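Long-range contacts in cation-transporting ATPase, E1-E2 family protein (Streptococcus pneumoniae, PDB 4F2F), which probably exports copper(I) from the cell at the cost of ATP, and binds copper(I) in a cupredoxin-like metal-binding domain: residues I30-G35 against I73-Q78; E39-R44 against D68-I73. All blocks are in the same frame, centred on the assembly; numbering follows the deposited sequence.

Contact 1: I30-G35 against I73-Q78; sequences IQLQKG and IRFTPQ
Phe75 and Leu32 meet where the Phe75 ring reaches across to strand 29-33: CZ lies 4.2 Å from Leu32 CD1, which approaches the ring obliquely, the two side chains crossing at about a right angle. Phe56 and Tyr96 also meet this ring, with planes inclined at about 55° and 60°. With CG held between the backbone N and the carbonyl carbon (chi1 65°), the far end of the ring is brought toward Leu32. The puckered ring of Pro77 meets Leu32 nearer the backbone, its CG standing 4.2 Å from Leu32 CB and 3.5 Å from Gln33 O. Beyond this apolar patch the contact turns polar. Gly35 N gives a nearly straight hydrogen bond of 2.8 Å to Pro77 O, coming in almost along the carbonyl bond. Lys34 runs its chain past the same carbonyl and bends at its last torsion, which brings NZ to a lone pair of Gln78 O at 2.7 Å. A water accepts from Gln78 NE2 and gives a weak bond to Gly35 O. The contact thus ties the turns leaving strands 29-33 and 70-75 at one end of the cupredoxin-like fold, where Gln15 of strand 14-21 and Ala38 of strand 38-44 also touch Pro77.

Contact 2: E39-R44 against D68-I73; sequences EITFHR and DEEKVI
Ile40 and Ile73 form a hydrogen-bonded antiparallel pair, with Ile40 N to Ile73 O at 2.9 Å and Ile73 N to Ile40 O at 2.8 Å. Phe42 and Lys71 repeat the pattern, and two further main-chain bonds continue beyond the start of strand 70-75, Arg44 N to Glu69 O and Asp68 N to Arg44 O, the last more bent (134° at the hydrogen). Between the bonded pairs, CA-H groups of Thr41 and Glu70 approach Lys71 O and Phe42 O.

Apolar packing lies on the buried face. Ile73 CG1, set beside its backbone N (chi1 -57°), reaches Phe42 CD1 at 3.8 Å, obliquely to the ring; Ile54 of strand 53-56 touches both side chains.

The other face carries Thr41, Val72, His43 and Glu70. Thr41 OG1 lies 3.5 Å from Val72 CG2, while Glu70 lays its CG 3.7 Å from His43 CD2, carboxylate and imidazole planes 73° apart. Val72 CG1 packs 3.7 Å from Glu39 CB.

The charged ends of Lys71 and Arg44 lead away from the partner strand: Lys71 NZ bridges to Glu63 and bonds Pro64 O, and the Arg44 guanidinium bonds Ile65 O and Asn49 OD1. Main-chain bonds therefore set the register of strands 38-44 and 70-75 in the cupredoxin-like sheet, which continues from strand 38-44 to strand 14-21; one face supplies hydrophobic core, and Arg44 ties the strand end to loops on the copper side of the domain.

Contact 2 is nested inside the chain loop that contact 1 closes, and their centres are about 15 Å apart. Strand 70-75 serves both: it pairs with strand 38-44 in contact 2, then its continuation turns to meet the end of strand 29-33 in contact 1, with Ile73 common to the two. Their apolar parts merge at Ile40, whose CD1 is 3.9 Å from Ile30 CD1 and equally far from Phe75 CE1. On the outer side Arg74 NE and Glu39 OE2 form a long, weak ion pair at 3.3 Å. The Arg44 side chain comes within about 9 Å of a bound copper(I) ion; the two ions are held by Cys50, Cys87, Met89 and Met91, none of them in either contact.

Contact 1: I30-G35 against I73-Q78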
loop_
_atom_site.group_PDB
_atom_site.type_symbol
_atom_site.label_atom_id
_atom_site.label_comp_id
_atom_site.label_asym_id
_atom_site.label_seq_id
_atom_site.Cartn_x
_atom_site.Cartn_y
_atom_site.Cartn_z
ATOM N N ILE A 30 2.551 6.563 -1.958
ATOM C CA ILE A 30 1.286 6.874 -2.607
ATOM C C ILE A 30 0.519 7.944 -1.841
ATOM O O ILE A 30 0.825 8.239 -0.685
ATOM C CB ILE A 30 0.401 5.620 -2.765
ATOM C CG1 ILE A 30 -0.144 5.164 -1.411
ATOM C CG2 ILE A 30 1.171 4.496 -3.446
ATOM C CD1 ILE A 30 -1.062 3.961 -1.498
ATOM N N GLN A 31 -0.480 8.524 -2.500
ATOM C CA GLN A 31 -1.331 9.531 -1.884
ATOM C C GLN A 31 -2.788 9.081 -1.914
ATOM O O GLN A 31 -3.266 8.555 -2.922
ATOM C CB GLN A 31 -1.175 10.876 -2.600
ATOM C CG GLN A 31 -2.006 11.999 -1.994
ATOM C CD GLN A 31 -1.949 13.277 -2.807
ATOM O OE1 GLN A 31 -0.954 14.002 -2.782
ATOM N NE2 GLN A 31 -3.024 13.563 -3.533
ATOM N N LEU A 32 -3.482 9.279 -0.799
ATOM C CA LEU A 32 -4.883 8.893 -0.679
ATOM C C LEU A 32 -5.718 10.065 -0.175
ATOM O O LEU A 32 -5.237 10.887 0.603
ATOM C CB LEU A 32 -5.029 7.714 0.284
ATOM C CG LEU A 32 -4.258 6.430 -0.022
ATOM C CD1 LEU A 32 -4.438 5.434 1.111
ATOM C CD2 LEU A 32 -4.705 5.824 -1.343
ATOM N N GLN A 33 -6.968 10.133 -0.620
ATOM C CA GLN A 33 -7.902 11.149 -0.148
ATOM C C GLN A 33 -8.611 10.670 1.116
ATOM O O GLN A 33 -9.092 9.539 1.172
ATOM C CB GLN A 33 -8.931 11.470 -1.236
ATOM C CG GLN A 33 -8.360 12.204 -2.443
ATOM C CD GLN A 33 -8.079 13.666 -2.156
ATOM O OE1 GLN A 33 -8.851 14.334 -1.470
ATOM N NE2 GLN A 33 -6.966 14.169 -2.678
ATOM N N LYS A 34 -8.674 11.531 2.129
ATOM C CA LYS A 34 -9.343 11.185 3.380
ATOM C C LYS A 34 -10.837 10.940 3.163
ATOM O O LYS A 34 -11.488 11.650 2.395
ATOM C CB LYS A 34 -9.127 12.290 4.424
ATOM C CG LYS A 34 -10.029 12.200 5.651
ATOM C CD LYS A 34 -9.883 13.432 6.540
ATOM C CE LYS A 34 -11.049 13.567 7.514
ATOM N NZ LYS A 34 -11.088 12.470 8.522
ATOM N N GLY A 35 -11.370 9.917 3.824
ATOM C CA GLY A 35 -12.798 9.650 3.794
ATOM C C GLY A 35 -13.304 8.863 2.596
ATOM O O GLY A 35 -14.489 8.536 2.524
ATOM N N ILE A 73 -5.774 -4.690 -0.328
ATOM C CA ILE A 73 -5.846 -4.147 1.022
ATOM C C ILE A 73 -6.903 -3.049 1.059
ATOM O O ILE A 73 -6.798 -2.059 0.334
ATOM C CB ILE A 73 -4.490 -3.571 1.466
ATOM C CG1 ILE A 73 -3.401 -4.645 1.387
ATOM C CG2 ILE A 73 -4.592 -2.997 2.872
ATOM C CD1 ILE A 73 -3.624 -5.825 2.312
ATOM N N ARG A 74 -7.925 -3.230 1.889
ATOM C CA ARG A 74 -9.041 -2.287 1.917
ATOM C C ARG A 74 -9.204 -1.572 3.253
ATOM O O ARG A 74 -9.259 -2.196 4.311
ATOM C CB ARG A 74 -10.353 -2.986 1.559
ATOM C CG ARG A 74 -10.435 -3.465 0.123
ATOM C CD ARG A 74 -11.842 -3.933 -0.197
ATOM N NE ARG A 74 -12.829 -2.909 0.127
ATOM C CZ ARG A 74 -13.870 -3.094 0.933
ATOM N NH1 ARG A 74 -14.077 -4.276 1.497
ATOM N NH2 ARG A 74 -14.710 -2.096 1.168
ATOM N N PHE A 75 -9.280 -0.249 3.185
ATOM C CA PHE A 75 -9.630 0.566 4.339
ATOM C C PHE A 75 -10.035 1.963 3.889
ATOM O O PHE A 75 -9.782 2.357 2.750
ATOM C CB PHE A 75 -8.488 0.605 5.371
ATOM C CG PHE A 75 -7.225 1.273 4.882
ATOM C CD1 PHE A 75 -6.238 0.542 4.233
ATOM C CD2 PHE A 75 -7.008 2.623 5.106
ATOM C CE1 PHE A 75 -5.071 1.152 3.798
ATOM C CE2 PHE A 75 -5.847 3.239 4.676
ATOM C CZ PHE A 75 -4.877 2.504 4.021
ATOM N N THR A 76 -10.693 2.697 4.778
ATOM C CA THR A 76 -11.041 4.080 4.504
ATOM C C THR A 76 -10.174 4.973 5.380
ATOM O O THR A 76 -10.375 5.042 6.593
ATOM C CB THR A 76 -12.533 4.353 4.776
ATOM O OG1 THR A 76 -13.333 3.452 4.000
ATOM C CG2 THR A 76 -12.896 5.789 4.412
ATOM N N PRO A 77 -9.183 5.638 4.769
ATOM C CA PRO A 77 -8.260 6.509 5.505
ATOM C C PRO A 77 -9.000 7.666 6.170
ATOM O O PRO A 77 -9.768 8.359 5.507
ATOM C CB PRO A 77 -7.314 7.028 4.414
ATOM C CG PRO A 77 -8.042 6.812 3.123
ATOM C CD PRO A 77 -8.868 5.585 3.330
ATOM N N GLN A 78 -8.770 7.860 7.466
ATOM C CA GLN A 78 -9.467 8.899 8.220
ATOM C C GLN A 78 -8.512 9.909 8.847
ATOM O O GLN A 78 -8.904 11.038 9.147
ATOM C CB GLN A 78 -10.347 8.275 9.307
ATOM C CG GLN A 78 -11.416 7.321 8.791
ATOM C CD GLN A 78 -12.477 8.016 7.958
ATOM O OE1 GLN A 78 -12.359 9.198 7.633
ATOM N NE2 GLN A 78 -13.527 7.281 7.610
HETATM O O HOH W 1 -15.957 8.269 5.686
#

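Contact 2: E39-R44 against D68-I73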
loop_
_atom_site.group_PDB
_atom_site.type_symbol
_atom_site.label_atom_id
_atom_site.label_comp_id
_atom_site.label_asym_id
_atom_site.label_seq_id
_atom_site.Cartn_x
_atom_site.Cartn_y
_atom_site.Cartn_z
ATOM N N GLU A 39 -8.756 0.951 -2.090
ATOM C CA GLU A 39 -8.371 -0.414 -2.414
ATOM C C GLU A 39 -6.971 -0.410 -3.008
ATOM O O GLU A 39 -6.751 0.074 -4.119
ATOM C CB GLU A 39 -9.383 -1.069 -3.362
ATOM C CG GLU A 39 -10.723 -1.376 -2.707
ATOM C CD GLU A 39 -11.594 -2.314 -3.529
ATOM O OE1 GLU A 39 -11.111 -2.845 -4.551
ATOM O OE2 GLU A 39 -12.767 -2.521 -3.145
ATOM N N ILE A 40 -6.024 -0.938 -2.242
ATOM C CA ILE A 40 -4.634 -0.970 -2.652
ATOM C C ILE A 40 -4.258 -2.399 -3.007
ATOM O O ILE A 40 -4.161 -3.260 -2.134
ATOM C CB ILE A 40 -3.714 -0.455 -1.536
ATOM C CG1 ILE A 40 -4.218 0.892 -1.020
ATOM C CG2 ILE A 40 -2.285 -0.339 -2.034
ATOM C CD1 ILE A 40 -3.478 1.391 0.203
ATOM N N THR A 41 -4.063 -2.642 -4.296
ATOM C CA THR A 41 -3.777 -3.982 -4.786
ATOM C C THR A 41 -2.278 -4.230 -4.855
ATOM O O THR A 41 -1.557 -3.560 -5.594
ATOM C CB THR A 41 -4.411 -4.219 -6.164
ATOM O OG1 THR A 41 -5.835 -4.126 -6.047
ATOM C CG2 THR A 41 -4.045 -5.597 -6.700
ATOM N N PHE A 42 -1.822 -5.197 -4.067
ATOM C CA PHE A 42 -0.425 -5.610 -4.065
ATOM C C PHE A 42 -0.241 -6.859 -4.917
ATOM O O PHE A 42 -1.007 -7.813 -4.803
ATOM C CB PHE A 42 0.032 -5.919 -2.640
ATOM C CG PHE A 42 0.293 -4.701 -1.798
ATOM C CD1 PHE A 42 -0.752 -4.019 -1.194
ATOM C CD2 PHE A 42 1.586 -4.253 -1.593
ATOM C CE1 PHE A 42 -0.508 -2.903 -0.411
ATOM C CE2 PHE A 42 1.832 -3.139 -0.811
ATOM C CZ PHE A 42 0.784 -2.464 -0.220
ATOM N N HIS A 43 0.776 -6.855 -5.769
ATOM C CA HIS A 43 1.150 -8.059 -6.503
ATOM C C HIS A 43 2.531 -8.511 -6.063
ATOM O O HIS A 43 3.506 -7.773 -6.208
ATOM C CB HIS A 43 1.139 -7.813 -8.013
ATOM C CG HIS A 43 1.632 -8.977 -8.816
ATOM N ND1 HIS A 43 2.639 -8.864 -9.749
ATOM C CD2 HIS A 43 1.261 -10.279 -8.817
ATOM C CE1 HIS A 43 2.866 -10.047 -10.295
ATOM N NE2 HIS A 43 2.044 -10.922 -9.746
ATOM N N ARG A 44 2.619 -9.723 -5.524
ATOM C CA ARG A 44 3.910 -10.263 -5.115
ATOM C C ARG A 44 4.618 -10.925 -6.291
ATOM O O ARG A 44 4.285 -12.046 -6.678
ATOM C CB ARG A 44 3.751 -11.251 -3.961
ATOM C CG ARG A 44 5.070 -11.846 -3.500
ATOM C CD ARG A 44 4.892 -12.769 -2.312
ATOM N NE ARG A 44 6.087 -13.582 -2.107
ATOM C CZ ARG A 44 6.162 -14.619 -1.280
ATOM N NH1 ARG A 44 5.109 -14.978 -0.561
ATOM N NH2 ARG A 44 7.294 -15.301 -1.177
ATOM N N ASP A 68 3.324 -14.625 -6.705
ATOM C CA ASP A 68 2.538 -14.335 -7.905
ATOM C C ASP A 68 1.051 -14.139 -7.626
ATOM O O ASP A 68 0.233 -14.195 -8.542
ATOM C CB ASP A 68 2.732 -15.423 -8.965
ATOM C CG ASP A 68 4.157 -15.493 -9.474
ATOM O OD1 ASP A 68 4.898 -14.498 -9.321
ATOM O OD2 ASP A 68 4.535 -16.542 -10.033
ATOM N N GLU A 69 0.702 -13.902 -6.366
ATOM C CA GLU A 69 -0.683 -13.615 -6.013
ATOM C C GLU A 69 -0.910 -12.110 -5.904
ATOM O O GLU A 69 0.039 -11.337 -5.760
ATOM C CB GLU A 69 -1.074 -14.306 -4.701
ATOM C CG GLU A 69 -2.553 -14.169 -4.353
ATOM C CD GLU A 69 -2.900 -14.730 -2.985
ATOM O OE1 GLU A 69 -1.987 -14.890 -2.146
ATOM O OE2 GLU A 69 -4.094 -15.009 -2.748
ATOM N N GLU A 70 -2.173 -11.705 -5.998
ATOM C CA GLU A 70 -2.571 -10.320 -5.781
ATOM C C GLU A 70 -3.542 -10.251 -4.611
ATOM O O GLU A 70 -4.504 -11.014 -4.551
ATOM C CB GLU A 70 -3.226 -9.736 -7.037
ATOM C CG GLU A 70 -2.262 -9.366 -8.151
ATOM C CD GLU A 70 -2.932 -8.554 -9.238
ATOM O OE1 GLU A 70 -4.178 -8.458 -9.217
ATOM O OE2 GLU A 70 -2.219 -8.009 -10.108
ATOM N N LYS A 71 -3.273 -9.348 -3.675
ATOM C CA LYS A 71 -4.141 -9.152 -2.519
ATOM C C LYS A 71 -4.601 -7.700 -2.482
ATOM O O LYS A 71 -3.791 -6.787 -2.647
ATOM C CB LYS A 71 -3.404 -9.500 -1.217
ATOM C CG LYS A 71 -3.375 -10.986 -0.852
ATOM C CD LYS A 71 -4.733 -11.450 -0.335
ATOM C CE LYS A 71 -4.736 -12.928 0.035
ATOM N NZ LYS A 71 -4.065 -13.210 1.331
ATOM N N VAL A 72 -5.897 -7.486 -2.276
ATOM C CA VAL A 72 -6.430 -6.137 -2.162
ATOM C C VAL A 72 -6.513 -5.732 -0.696
ATOM O O VAL A 72 -7.230 -6.356 0.086
ATOM C CB VAL A 72 -7.829 -6.020 -2.800
ATOM C CG1 VAL A 72 -8.352 -4.591 -2.690
ATOM C CG2 VAL A 72 -7.792 -6.464 -4.253
ATOM N N ILE A 73 -5.774 -4.690 -0.328
ATOM C CA ILE A 73 -5.846 -4.147 1.022
ATOM C C ILE A 73 -6.903 -3.049 1.059
ATOM O O ILE A 73 -6.798 -2.059 0.334
ATOM C CB ILE A 73 -4.490 -3.571 1.466
ATOM C CG1 ILE A 73 -3.401 -4.645 1.387
ATOM C CG2 ILE A 73 -4.592 -2.997 2.872
ATOM C CD1 ILE A 73 -3.624 -5.825 2.312
#